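PDB 3FRM: uncharacterized conserved protein from Staphylococcus epidermidis, which is of unknown function but carries two regions related to acetyltransferases, one of them a GNAT domain, and may therefore transfer an acyl group from a coenzyme A thioester. Local coordinates for residues P34-Y37 with A38-T41; L87-I90 with R91-F95; L133-Y136 with D137-R141; V151-H154 with I155-S158. One frame throughout, in Å; residues are numbered along the deposited sequence.

Along the chain from the N terminus the four contacts follow in series, none nesting or crossing, and each closes only a turn of three to five residues. Contact 1 forms a turn in the loop that leads from strand 25-29 to its antiparallel neighbour 41-44. Contact 2 ends helix 84-92 just before strand 96-105; its centre lies about 20 Å from that of contact 1, in the same family region. Contact 3 turns the chain out of helix 129-136, and contact 4 lies along helix 145-158, which packs against Leu-133, Tyr-136 and Asp-137 of contact 3. Lys-36 of contact 1 also rests on helix 145-158, tying the N-terminal region to the second half of the chain.

Contact 1 of 4, residues P34-Y37 with A38-T41; sequences PLKY and ASNT
Lys-36 and Asn-40 meet across a tight turn in the loop that leads from strand 25-29 to strand 41-44, and a side-chain amide holds the turn shut. Asn-40 ND2 donates to Lys-36 O at 2.8 Å, with an N-H...O angle of 158°. The acceptor lies close to the amide plane, whereas the donor is tilted by 26° from the plane of the carbonyl. With CG beside its own backbone N (chi1 -61°), the amide folds back over the loop to meet this oxygen. Lys-36 O also takes a weak bond from Ser-39 N at 3.4 Å, and one residue later Tyr-37 O takes another weak one from Asn-40 N, also at 3.4 Å. The Asn-40 amide is fixed at both ends, since ND2 also donates to Gln-33 O while OD1 bonds to Gln-67 NE2 and Leu-30 N. The Lys-36 chain, bent at chi3 and chi4, curls past the Ser-39 hydroxyl, with OG 3.5 Å from Lys-36 CB and 3.6 Å from Lys-36 CE. The Tyr-37 ring turns away from 38-41 and packs edge-to-face with Phe-143 and against His-71 and Tyr-147. Two successive weak bonds, each from an amide to the carbonyl three residues earlier, reinforced by the asparagine side chain, make a compact turn in a loop connecting neighbouring antiparallel strands of the central sheet.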
ATOM      1  N   PRO A  34     -20.910  19.585   7.394  1.00 22.81           N
ATOM      2  CA  PRO A  34     -21.057  18.375   8.208  1.00 22.49           C
ATOM      3  C   PRO A  34     -20.808  17.075   7.429  1.00 22.59           C
ATOM      4  O   PRO A  34     -20.664  16.019   8.030  1.00 22.09           O
ATOM      5  CB  PRO A  34     -22.482  18.469   8.712  1.00 21.94           C
ATOM      6  CG  PRO A  34     -23.208  19.222   7.567  1.00 22.73           C
ATOM      7  CD  PRO A  34     -22.195  20.193   7.022  1.00 21.45           C
ATOM      8  N   LEU A  35     -20.698  17.174   6.108  1.00 22.86           N
ATOM      9  CA  LEU A  35     -20.488  16.019   5.279  1.00 22.98           C
ATOM     10  C   LEU A  35     -19.038  15.623   5.055  1.00 22.62           C
ATOM     11  O   LEU A  35     -18.829  14.531   4.552  1.00 21.97           O
ATOM     12  CB  LEU A  35     -21.214  16.158   3.939  1.00 23.31           C
ATOM     13  CG  LEU A  35     -22.763  16.151   3.938  1.00 26.79           C
ATOM     14  CD1 LEU A  35     -23.373  15.085   4.855  1.00 21.88           C
ATOM     15  CD2 LEU A  35     -23.324  17.520   4.261  1.00 28.96           C
ATOM     16  N   LYS A  36     -18.052  16.466   5.408  1.00 23.61           N
ATOM     17  CA  LYS A  36     -16.604  16.084   5.335  1.00 24.73           C
ATOM     18  C   LYS A  36     -16.210  15.122   6.449  1.00 25.37           C
ATOM     19  O   LYS A  36     -16.134  15.527   7.606  1.00 25.97           O
ATOM     20  CB  LYS A  36     -15.644  17.286   5.368  1.00 24.75           C
ATOM     21  CG  LYS A  36     -15.725  18.148   4.121  1.00 28.64           C
ATOM     22  CD  LYS A  36     -14.745  19.348   4.085  1.00 32.78           C
ATOM     23  CE  LYS A  36     -13.246  18.930   4.085  1.00 33.27           C
ATOM     24  NZ  LYS A  36     -12.992  17.898   3.046  1.00 34.88           N
ATOM     25  N   TYR A  37     -15.933  13.862   6.108  1.00 25.67           N
ATOM     26  CA  TYR A  37     -15.614  12.856   7.121  1.00 25.56           C
ATOM     27  C   TYR A  37     -14.353  13.186   7.900  1.00 26.24           C
ATOM     28  O   TYR A  37     -14.335  12.964   9.102  1.00 28.22           O
ATOM     29  CB  TYR A  37     -15.463  11.470   6.515  1.00 25.36           C
ATOM     30  CG  TYR A  37     -16.709  10.954   5.854  1.00 22.74           C
ATOM     31  CD1 TYR A  37     -17.929  11.453   6.185  1.00 22.83           C
ATOM     32  CD2 TYR A  37     -16.656   9.937   4.912  1.00 25.16           C
ATOM     33  CE1 TYR A  37     -19.084  10.993   5.579  1.00 20.69           C
ATOM     34  CE2 TYR A  37     -17.817   9.412   4.328  1.00 19.82           C
ATOM     35  CZ  TYR A  37     -19.015   9.966   4.656  1.00 21.22           C
ATOM     36  OH  TYR A  37     -20.177   9.483   4.098  1.00 20.73           O
ATOM     37  N   ALA A  38     -13.303  13.703   7.252  1.00 25.36           N
ATOM     38  CA  ALA A  38     -12.031  14.016   7.956  1.00 24.62           C
ATOM     39  C   ALA A  38     -12.036  15.222   8.948  1.00 24.25           C
ATOM     40  O   ALA A  38     -11.090  15.358   9.766  1.00 25.75           O
ATOM     41  CB  ALA A  38     -10.805  14.157   6.926  1.00 23.19           C
ATOM     42  N   SER A  39     -13.041  16.104   8.839  1.00 22.05           N
ATOM     43  CA  SER A  39     -13.195  17.260   9.709  1.00 19.59           C
ATOM     44  C   SER A  39     -14.189  16.970  10.842  1.00 18.06           C
ATOM     45  O   SER A  39     -14.397  17.825  11.697  1.00 17.95           O
ATOM     46  CB  SER A  39     -13.730  18.445   8.910  1.00 19.79           C
ATOM     47  OG  SER A  39     -13.182  18.475   7.612  1.00 19.84           O
ATOM     48  N   ASN A  40     -14.834  15.806  10.832  1.00 15.81           N
ATOM     49  CA  ASN A  40     -15.822  15.478  11.839  1.00 15.25           C
ATOM     50  C   ASN A  40     -15.535  14.118  12.504  1.00 15.32           C
ATOM     51  O   ASN A  40     -15.978  13.059  12.060  1.00 16.39           O
ATOM     52  CB  ASN A  40     -17.244  15.563  11.265  1.00 14.87           C
ATOM     53  CG  ASN A  40     -17.616  16.994  10.736  1.00 16.20           C
ATOM     54  OD1 ASN A  40     -17.987  17.872  11.517  1.00 20.73           O
ATOM     55  ND2 ASN A  40     -17.572  17.195   9.407  1.00 12.45           N
ATOM     56  N   THR A  41     -14.800  14.133  13.598  1.00 15.35           N
ATOM     57  CA  THR A  41     -14.264  12.881  14.073  1.00 16.13           C
ATOM     58  C   THR A  41     -13.716  13.022  15.492  1.00 16.01           C
ATOM     59  O   THR A  41     -13.453  14.120  15.963  1.00 15.32           O
ATOM     60  CB  THR A  41     -13.145  12.373  13.074  1.00 17.47           C
ATOM     61  OG1 THR A  41     -12.914  10.959  13.257  1.00 21.87           O
ATOM     62  CG2 THR A  41     -11.847  13.171  13.205  1.00 14.56           C
TER

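Contact 2 of 4, residues L87-I90 with R91-F95; sequences LEKI and RELGF
Ile-90 O is approached by two backbone amides, Phe-95 N at 3.3 Å and Leu-93 N at 3.4 Å, and both bonds are weak. Leu-93 N has its stronger bond to Lys-89 O, at 2.9 Å. The reach of Phe-95 N back to Ile-90 O, five residues earlier, encloses the shorter bond from Gly-94 N to Arg-91 O; together with the positive phi of Gly-94 (76°) these define a Schellman motif at the C-terminal end of helix 84-92. Its apolar closure is present too: Ile-90 CG2, anti to its backbone N, meets Phe-95 CB at 3.6 Å, the two side chains crossing at about a right angle. Beyond them Trp-53 stands edge-to-face to the Phe-95 ring. One turn earlier the helix is regular, with Arg-91 N donating to Leu-87 O at 2.9 Å along an almost straight line (169°). The Arg-91 chain, bent at chi2 and chi3, doubles back so that one guanidinium face covers Glu-88 CA and NH1 approaches Leu-87 CB to 3.6 Å. It therefore packs on the helix instead of pairing with the Glu-88 carboxylate, and it also lies against Glu-198 of the second subunit. Lys-89 and Glu-92 run side by side, joined by a salt bridge of 3.4 Å between NZ and OE2. The helix end is thus closed mainly by backbone bonds and the apolar contact of Ile-90 with Phe-95, while the Lys-89 and Glu-92 charges pair on the outer side of the helix, where Glu-92 is exposed.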
ATOM      1  N   LEU A  87     -12.314  -4.792  18.906  1.00 16.95           N
ATOM      2  CA  LEU A  87     -12.329  -5.057  17.473  1.00 15.92           C
ATOM      3  C   LEU A  87     -13.625  -5.764  17.158  1.00 16.13           C
ATOM      4  O   LEU A  87     -14.310  -5.408  16.200  1.00 15.98           O
ATOM      5  CB  LEU A  87     -11.192  -5.952  17.037  1.00 14.96           C
ATOM      6  CG  LEU A  87      -9.842  -5.247  16.798  1.00 16.22           C
ATOM      7  CD1 LEU A  87      -8.725  -6.312  16.633  1.00 12.05           C
ATOM      8  CD2 LEU A  87      -9.896  -4.270  15.608  1.00 10.37           C
ATOM      9  N   GLU A  88     -13.943  -6.758  17.971  1.00 15.59           N
ATOM     10  CA  GLU A  88     -15.075  -7.589  17.724  1.00 17.74           C
ATOM     11  C   GLU A  88     -16.342  -6.754  17.706  1.00 17.32           C
ATOM     12  O   GLU A  88     -17.169  -6.897  16.806  1.00 19.41           O
ATOM     13  CB  GLU A  88     -15.157  -8.678  18.779  1.00 17.68           C
ATOM     14  CG  GLU A  88     -16.016  -9.789  18.295  1.00 23.11           C
ATOM     15  CD  GLU A  88     -16.707 -10.513  19.438  1.00 31.68           C
ATOM     16  OE1 GLU A  88     -17.498 -11.469  19.190  1.00 34.27           O
ATOM     17  OE2 GLU A  88     -16.435 -10.136  20.604  1.00 34.76           O
ATOM     18  N   LYS A  89     -16.472  -5.836  18.640  1.00 17.24           N
ATOM     19  CA  LYS A  89     -17.604  -4.946  18.619  1.00 18.74           C
ATOM     20  C   LYS A  89     -17.646  -4.053  17.351  1.00 19.43           C
ATOM     21  O   LYS A  89     -18.731  -3.853  16.731  1.00 18.06           O
ATOM     22  CB  LYS A  89     -17.585  -4.067  19.847  1.00 19.39           C
ATOM     23  CG  LYS A  89     -18.833  -3.216  19.965  1.00 20.88           C
ATOM     24  CD  LYS A  89     -19.840  -3.844  20.898  1.00 27.08           C
ATOM     25  CE  LYS A  89     -20.348  -5.137  20.392  1.00 27.66           C
ATOM     26  NZ  LYS A  89     -20.876  -5.869  21.553  1.00 33.20           N
ATOM     27  N   ILE A  90     -16.461  -3.515  17.018  1.00 18.16           N
ATOM     28  CA  ILE A  90     -16.276  -2.660  15.876  1.00 17.60           C
ATOM     29  C   ILE A  90     -16.771  -3.326  14.620  1.00 18.17           C
ATOM     30  O   ILE A  90     -17.540  -2.718  13.858  1.00 18.40           O
ATOM     31  CB  ILE A  90     -14.778  -2.204  15.705  1.00 17.38           C
ATOM     32  CG1 ILE A  90     -14.430  -1.113  16.720  1.00 17.26           C
ATOM     33  CG2 ILE A  90     -14.546  -1.607  14.332  1.00 14.22           C
ATOM     34  CD1 ILE A  90     -12.948  -0.962  16.978  1.00 14.32           C
ATOM     35  N   ARG A  91     -16.329  -4.557  14.374  1.00 18.45           N
ATOM     36  CA  ARG A  91     -16.861  -5.318  13.243  1.00 20.18           C
ATOM     37  C   ARG A  91     -18.377  -5.489  13.340  1.00 20.42           C
ATOM     38  O   ARG A  91     -19.054  -5.232  12.391  1.00 21.27           O
ATOM     39  CB  ARG A  91     -16.171  -6.673  13.066  1.00 19.91           C
ATOM     40  CG  ARG A  91     -15.049  -6.605  12.029  1.00 24.43           C
ATOM     41  CD  ARG A  91     -13.808  -7.388  12.458  1.00 26.24           C
ATOM     42  NE  ARG A  91     -14.218  -8.522  13.285  1.00 30.87           N
ATOM     43  CZ  ARG A  91     -13.529  -8.991  14.323  1.00 29.03           C
ATOM     44  NH1 ARG A  91     -12.373  -8.412  14.652  1.00 26.60           N
ATOM     45  NH2 ARG A  91     -14.016 -10.016  15.036  1.00 27.82           N
ATOM     46  N   GLU A  92     -18.904  -5.849  14.499  1.00 21.13           N
ATOM     47  CA  GLU A  92     -20.379  -6.110  14.648  1.00 21.66           C
ATOM     48  C   GLU A  92     -21.225  -4.884  14.401  1.00 21.07           C
ATOM     49  O   GLU A  92     -22.381  -4.995  14.005  1.00 22.58           O
ATOM     50  CB  GLU A  92     -20.675  -6.680  16.048  1.00 21.71           C
ATOM     51  CG  GLU A  92     -22.126  -6.889  16.411  1.00 25.15           C
ATOM     52  CD  GLU A  92     -22.355  -7.026  17.928  1.00 29.72           C
ATOM     53  OE1 GLU A  92     -23.435  -6.603  18.405  1.00 33.16           O
ATOM     54  OE2 GLU A  92     -21.461  -7.539  18.656  1.00 32.49           O
ATOM     55  N   LEU A  93     -20.675  -3.701  14.625  1.00 20.74           N
ATOM     56  CA  LEU A  93     -21.472  -2.501  14.399  1.00 20.04           C
ATOM     57  C   LEU A  93     -21.314  -1.952  12.948  1.00 20.33           C
ATOM     58  O   LEU A  93     -21.842  -0.886  12.592  1.00 20.68           O
ATOM     59  CB  LEU A  93     -21.161  -1.465  15.491  1.00 19.64           C
ATOM     60  CG  LEU A  93     -21.665  -1.840  16.909  1.00 17.87           C
ATOM     61  CD1 LEU A  93     -21.281  -0.722  17.824  1.00 14.42           C
ATOM     62  CD2 LEU A  93     -23.221  -2.088  16.996  1.00 12.85           C
ATOM     63  N   GLY A  94     -20.604  -2.703  12.115  1.00 19.42           N
ATOM     64  CA  GLY A  94     -20.513  -2.411  10.719  1.00 18.97           C
ATOM     65  C   GLY A  94     -19.582  -1.253  10.397  1.00 20.04           C
ATOM     66  O   GLY A  94     -19.931  -0.418   9.528  1.00 20.88           O
ATOM     67  N   PHE A  95     -18.440  -1.154  11.096  1.00 18.32           N
ATOM     68  CA  PHE A  95     -17.409  -0.130  10.793  1.00 17.96           C
ATOM     69  C   PHE A  95     -16.408  -0.679   9.808  1.00 18.13           C
ATOM     70  O   PHE A  95     -16.210  -1.869   9.771  1.00 18.36           O
ATOM     71  CB  PHE A  95     -16.613   0.283  12.063  1.00 18.31           C
ATOM     72  CG  PHE A  95     -17.296   1.317  12.906  1.00 14.93           C
ATOM     73  CD1 PHE A  95     -16.904   2.644  12.832  1.00 15.06           C
ATOM     74  CD2 PHE A  95     -18.394   0.970  13.714  1.00 18.06           C
ATOM     75  CE1 PHE A  95     -17.568   3.633  13.574  1.00 15.74           C
ATOM     76  CE2 PHE A  95     -19.097   1.952  14.482  1.00 16.20           C
ATOM     77  CZ  PHE A  95     -18.676   3.284  14.425  1.00 14.19           C
TER

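Contact 3 of 4, residues L133-Y136 with D137-R141; sequences LHVY and DAFAR
This local contact between Tyr-136 and Phe-139 is a type I beta turn that takes the chain out of helix 129-136, beside strand 174-183 of the central sheet. The last helical bond here runs from Asp-137 N to Leu-133 O, at 2.9 Å. After it the spacing shortens: Ala-138 N donates to Val-135 O and Phe-139 N to Tyr-136 O, each at 3.0 Å. In both of these the donor sits well above the carbonyl plane, about 50° out of it, as the bonds now span three residues in place of four. Phe-139 folds its ring back against the end of the helix, CG standing beside its own backbone N (chi1 -80°). One face of that ring covers Tyr-136 CA, and CE1 touches Val-135 CG1 at 3.9 Å. The Tyr-136 and Phe-139 rings meet obliquely, their centroids 5.5 Å apart and their planes inclined at 35°. Val-135, Tyr-136 and Phe-139 all rest on Ile-178, so the turn covers part of strand 174-183; Tyr-136 also meets Val-151 and Lys-152 of helix 145-158. Past the turn Arg-141 reaches back with an extended chain, its NH1 paired with Asp-145. Its NH2 donates to Asp-137 O at 2.7 Å, in the carbonyl plane and on a lone pair, while Asp-137 OD1 is only a long ionic partner of the same nitrogen, at 3.9 Å.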
ATOM      1  N   LEU A 133      -8.191  21.968  -9.675  1.00 20.40           N
ATOM      2  CA  LEU A 133      -9.396  21.139  -9.490  1.00 21.00           C
ATOM      3  C   LEU A 133      -9.574  20.132 -10.601  1.00 21.70           C
ATOM      4  O   LEU A 133     -10.044  19.013 -10.384  1.00 22.44           O
ATOM      5  CB  LEU A 133     -10.616  22.004  -9.382  1.00 19.79           C
ATOM      6  CG  LEU A 133     -10.583  22.858  -8.131  1.00 18.83           C
ATOM      7  CD1 LEU A 133     -11.777  23.823  -8.257  1.00 13.75           C
ATOM      8  CD2 LEU A 133     -10.653  21.961  -6.870  1.00 19.53           C
ATOM      9  N   HIS A 134      -9.126  20.520 -11.776  1.00 21.53           N
ATOM     10  CA  HIS A 134      -9.123  19.623 -12.890  1.00 22.32           C
ATOM     11  C   HIS A 134      -8.347  18.339 -12.622  1.00 21.67           C
ATOM     12  O   HIS A 134      -8.802  17.253 -12.980  1.00 21.32           O
ATOM     13  CB  HIS A 134      -8.550  20.323 -14.112  1.00 23.49           C
ATOM     14  CG  HIS A 134      -8.474  19.433 -15.301  1.00 25.50           C
ATOM     15  ND1 HIS A 134      -7.296  18.833 -15.703  1.00 27.62           N
ATOM     16  CD2 HIS A 134      -9.440  18.984 -16.135  1.00 26.57           C
ATOM     17  CE1 HIS A 134      -7.537  18.072 -16.755  1.00 29.34           C
ATOM     18  NE2 HIS A 134      -8.829  18.148 -17.039  1.00 27.15           N
ATOM     19  N   VAL A 135      -7.182  18.451 -11.997  1.00 20.90           N
ATOM     20  CA  VAL A 135      -6.405  17.265 -11.695  1.00 19.69           C
ATOM     21  C   VAL A 135      -7.113  16.494 -10.579  1.00 20.73           C
ATOM     22  O   VAL A 135      -7.253  15.256 -10.598  1.00 19.91           O
ATOM     23  CB  VAL A 135      -4.980  17.637 -11.240  1.00 19.76           C
ATOM     24  CG1 VAL A 135      -4.222  16.361 -10.748  1.00 16.54           C
ATOM     25  CG2 VAL A 135      -4.233  18.394 -12.348  1.00 17.82           C
ATOM     26  N   TYR A 136      -7.544  17.260  -9.599  1.00 21.27           N
ATOM     27  CA  TYR A 136      -8.272  16.735  -8.486  1.00 22.45           C
ATOM     28  C   TYR A 136      -9.405  15.787  -8.925  1.00 22.29           C
ATOM     29  O   TYR A 136      -9.539  14.692  -8.369  1.00 20.85           O
ATOM     30  CB  TYR A 136      -8.789  17.890  -7.622  1.00 22.86           C
ATOM     31  CG  TYR A 136      -9.398  17.366  -6.392  1.00 25.20           C
ATOM     32  CD1 TYR A 136      -8.601  16.924  -5.314  1.00 24.78           C
ATOM     33  CD2 TYR A 136     -10.772  17.239  -6.311  1.00 23.46           C
ATOM     34  CE1 TYR A 136      -9.200  16.369  -4.172  1.00 27.85           C
ATOM     35  CE2 TYR A 136     -11.369  16.719  -5.191  1.00 28.10           C
ATOM     36  CZ  TYR A 136     -10.597  16.278  -4.132  1.00 28.93           C
ATOM     37  OH  TYR A 136     -11.270  15.752  -3.056  1.00 34.63           O
ATOM     38  N   ASP A 137     -10.118  16.192  -9.971  1.00 23.37           N
ATOM     39  CA  ASP A 137     -11.243  15.469 -10.595  1.00 25.35           C
ATOM     40  C   ASP A 137     -10.969  14.066 -11.049  1.00 25.31           C
ATOM     41  O   ASP A 137     -11.877  13.249 -11.097  1.00 25.85           O
ATOM     42  CB  ASP A 137     -11.753  16.240 -11.824  1.00 25.40           C
ATOM     43  CG  ASP A 137     -13.066  16.866 -11.569  1.00 30.97           C
ATOM     44  OD1 ASP A 137     -13.952  16.910 -12.471  1.00 38.07           O
ATOM     45  OD2 ASP A 137     -13.243  17.286 -10.406  1.00 37.53           O
ATOM     46  N   ALA A 138      -9.708  13.816 -11.387  1.00 25.88           N
ATOM     47  CA  ALA A 138      -9.182  12.519 -11.818  1.00 24.87           C
ATOM     48  C   ALA A 138      -8.948  11.545 -10.708  1.00 24.33           C
ATOM     49  O   ALA A 138      -8.816  10.370 -10.988  1.00 25.08           O
ATOM     50  CB  ALA A 138      -7.890  12.722 -12.551  1.00 24.98           C
ATOM     51  N   PHE A 139      -8.858  12.014  -9.468  1.00 23.97           N
ATOM     52  CA  PHE A 139      -8.525  11.168  -8.313  1.00 23.79           C
ATOM     53  C   PHE A 139      -9.574  10.115  -7.953  1.00 23.36           C
ATOM     54  O   PHE A 139     -10.787  10.323  -8.149  1.00 25.00           O
ATOM     55  CB  PHE A 139      -8.407  12.039  -7.065  1.00 24.44           C
ATOM     56  CG  PHE A 139      -7.115  12.763  -6.936  1.00 26.29           C
ATOM     57  CD1 PHE A 139      -6.420  13.208  -8.071  1.00 27.50           C
ATOM     58  CD2 PHE A 139      -6.604  13.040  -5.657  1.00 28.15           C
ATOM     59  CE1 PHE A 139      -5.195  13.888  -7.940  1.00 29.53           C
ATOM     60  CE2 PHE A 139      -5.408  13.730  -5.487  1.00 28.19           C
ATOM     61  CZ  PHE A 139      -4.694  14.155  -6.635  1.00 30.69           C
ATOM     62  N   ALA A 140      -9.135   9.017  -7.361  1.00 22.10           N
ATOM     63  CA  ALA A 140     -10.053   8.005  -6.832  1.00 21.79           C
ATOM     64  C   ALA A 140     -11.181   8.694  -6.054  1.00 21.49           C
ATOM     65  O   ALA A 140     -10.978   9.738  -5.415  1.00 22.16           O
ATOM     66  CB  ALA A 140      -9.299   6.994  -5.927  1.00 19.51           C
ATOM     67  N   ARG A 141     -12.387   8.141  -6.120  1.00 21.07           N
ATOM     68  CA  ARG A 141     -13.468   8.709  -5.344  1.00 18.84           C
ATOM     69  C   ARG A 141     -14.075   7.653  -4.432  1.00 19.47           C
ATOM     70  O   ARG A 141     -15.109   7.052  -4.766  1.00 18.95           O
ATOM     71  CB  ARG A 141     -14.492   9.321  -6.256  1.00 18.61           C
ATOM     72  CG  ARG A 141     -13.957  10.459  -7.062  1.00 15.57           C
ATOM     73  CD  ARG A 141     -15.037  11.005  -7.964  1.00 14.71           C
ATOM     74  NE  ARG A 141     -14.477  11.976  -8.880  1.00 10.23           N
ATOM     75  CZ  ARG A 141     -15.169  12.688  -9.769  1.00 14.71           C
ATOM     76  NH1 ARG A 141     -16.542  12.574  -9.878  1.00 12.94           N
ATOM     77  NH2 ARG A 141     -14.483  13.525 -10.568  1.00 13.80           N
TER

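Contact 4 of 4, residues V151-H154 with I155-S158; sequences VKQH and IYSS
Over one face of the His-154 imidazole sits Ser-158 OG, 4.0 Å above the plane and above the ring centre. On the opposite side of the ring plane Lys-36 CD comes within 3.4 Å of His-154 CD2, offset toward the rim. The Tyr-156 ring meets Gln-153 at its edge, where OE1 approaches CD2 to 4.1 Å near the ring plane; amide and ring are turned 49° from each other. What holds the serine over the histidine is the His-154 carbonyl. Ser-158 OG donates to His-154 O at 2.7 Å, reaching it because the hydroxyl lies between the backbone N and the carbonyl carbon (chi1 66°). Ser-157 N bonds to the same oxygen at 3.1 Å from the other face of the carbonyl plane, so the acceptor is gripped from both sides. A serine hydroxyl bonded to the carbonyl four residues earlier is a familiar feature of alpha-helices, and this one comes late in segment 155-158, shortly before Tyr-159, Asn-160, Asp-162 and Ile-164 of the sodium site. Further back the bonding is regular: Ile-155 N donates to Val-151 O at 3.1 Å and Tyr-156 N to Lys-152 O at 2.9 Å. On the flank facing helix 129-136, Ile-155 packs on Tyr-132, and its CG1 lies against Val-151 O.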
ATOM      1  N   VAL A 151     -16.386  18.269  -1.824  1.00 23.73           N
ATOM      2  CA  VAL A 151     -15.042  18.620  -1.413  1.00 24.16           C
ATOM      3  C   VAL A 151     -14.458  19.639  -2.402  1.00 24.71           C
ATOM      4  O   VAL A 151     -13.798  20.570  -1.985  1.00 24.85           O
ATOM      5  CB  VAL A 151     -14.146  17.381  -1.229  1.00 24.35           C
ATOM      6  CG1 VAL A 151     -12.687  17.779  -1.091  1.00 24.00           C
ATOM      7  CG2 VAL A 151     -14.598  16.587   0.020  1.00 25.53           C
ATOM      8  N   LYS A 152     -14.751  19.492  -3.696  1.00 25.02           N
ATOM      9  CA  LYS A 152     -14.350  20.478  -4.694  1.00 25.03           C
ATOM     10  C   LYS A 152     -14.856  21.860  -4.373  1.00 24.75           C
ATOM     11  O   LYS A 152     -14.102  22.809  -4.326  1.00 25.42           O
ATOM     12  CB  LYS A 152     -14.850  20.094  -6.076  1.00 25.38           C
ATOM     13  CG  LYS A 152     -13.814  19.340  -6.921  1.00 28.11           C
ATOM     14  CD  LYS A 152     -14.404  18.932  -8.275  1.00 30.34           C
ATOM     15  CE  LYS A 152     -14.674  20.130  -9.179  1.00 34.35           C
ATOM     16  NZ  LYS A 152     -15.777  19.914 -10.184  1.00 35.83           N
ATOM     17  N   GLN A 153     -16.143  21.968  -4.126  1.00 25.41           N
ATOM     18  CA  GLN A 153     -16.764  23.231  -3.754  1.00 25.75           C
ATOM     19  C   GLN A 153     -16.092  23.844  -2.522  1.00 25.00           C
ATOM     20  O   GLN A 153     -15.865  25.016  -2.440  1.00 25.36           O
ATOM     21  CB  GLN A 153     -18.277  23.016  -3.508  1.00 25.35           C
ATOM     22  CG  GLN A 153     -19.141  23.326  -4.727  1.00 28.63           C
ATOM     23  CD  GLN A 153     -19.406  24.833  -4.881  1.00 33.11           C
ATOM     24  OE1 GLN A 153     -18.481  25.655  -4.767  1.00 34.97           O
ATOM     25  NE2 GLN A 153     -20.678  25.203  -5.113  1.00 35.41           N
ATOM     26  N   HIS A 154     -15.760  23.030  -1.562  1.00 25.45           N
ATOM     27  CA  HIS A 154     -15.117  23.526  -0.348  1.00 26.64           C
ATOM     28  C   HIS A 154     -13.734  24.159  -0.612  1.00 25.56           C
ATOM     29  O   HIS A 154     -13.492  25.293  -0.209  1.00 25.96           O
ATOM     30  CB  HIS A 154     -15.085  22.399   0.670  1.00 26.90           C
ATOM     31  CG  HIS A 154     -14.403  22.750   1.954  1.00 33.45           C
ATOM     32  ND1 HIS A 154     -14.775  23.832   2.730  1.00 36.47           N
ATOM     33  CD2 HIS A 154     -13.398  22.133   2.621  1.00 35.62           C
ATOM     34  CE1 HIS A 154     -14.023  23.871   3.816  1.00 37.03           C
ATOM     35  NE2 HIS A 154     -13.180  22.851   3.775  1.00 39.57           N
ATOM     36  N   ILE A 155     -12.865  23.446  -1.323  1.00 24.98           N
ATOM     37  CA  ILE A 155     -11.565  23.969  -1.764  1.00 24.02           C
ATOM     38  C   ILE A 155     -11.690  25.243  -2.615  1.00 24.08           C
ATOM     39  O   ILE A 155     -10.930  26.242  -2.452  1.00 23.54           O
ATOM     40  CB  ILE A 155     -10.813  22.947  -2.631  1.00 23.73           C
ATOM     41  CG1 ILE A 155     -10.741  21.597  -1.945  1.00 22.17           C
ATOM     42  CG2 ILE A 155      -9.413  23.458  -2.998  1.00 22.11           C
ATOM     43  CD1 ILE A 155      -9.941  20.586  -2.758  1.00 21.94           C
ATOM     44  N   TYR A 156     -12.639  25.201  -3.537  1.00 23.85           N
ATOM     45  CA  TYR A 156     -12.844  26.321  -4.447  1.00 23.68           C
ATOM     46  C   TYR A 156     -13.333  27.563  -3.723  1.00 24.22           C
ATOM     47  O   TYR A 156     -13.370  28.622  -4.301  1.00 25.20           O
ATOM     48  CB  TYR A 156     -13.847  25.952  -5.545  1.00 23.32           C
ATOM     49  CG  TYR A 156     -14.116  27.084  -6.500  1.00 23.77           C
ATOM     50  CD1 TYR A 156     -13.129  27.513  -7.381  1.00 24.31           C
ATOM     51  CD2 TYR A 156     -15.371  27.742  -6.531  1.00 24.55           C
ATOM     52  CE1 TYR A 156     -13.369  28.571  -8.303  1.00 24.75           C
ATOM     53  CE2 TYR A 156     -15.625  28.800  -7.451  1.00 23.23           C
ATOM     54  CZ  TYR A 156     -14.615  29.205  -8.313  1.00 23.95           C
ATOM     55  OH  TYR A 156     -14.806  30.236  -9.192  1.00 25.82           O
ATOM     56  N   SER A 157     -13.766  27.459  -2.478  1.00 24.41           N
ATOM     57  CA  SER A 157     -14.249  28.677  -1.845  1.00 24.55           C
ATOM     58  C   SER A 157     -13.484  28.976  -0.578  1.00 25.31           C
ATOM     59  O   SER A 157     -13.789  29.937   0.112  1.00 25.55           O
ATOM     60  CB  SER A 157     -15.744  28.563  -1.543  1.00 24.84           C
ATOM     61  OG  SER A 157     -15.895  27.852  -0.342  1.00 23.26           O
ATOM     62  N   SER A 158     -12.497  28.143  -0.255  1.00 25.62           N
ATOM     63  CA  SER A 158     -11.729  28.379   0.929  1.00 26.13           C
ATOM     64  C   SER A 158     -10.251  28.442   0.613  1.00 27.43           C
ATOM     65  O   SER A 158      -9.457  28.486   1.535  1.00 27.13           O
ATOM     66  CB  SER A 158     -12.023  27.315   1.992  1.00 25.82           C
ATOM     67  OG  SER A 158     -11.574  26.048   1.572  1.00 24.61           O
TER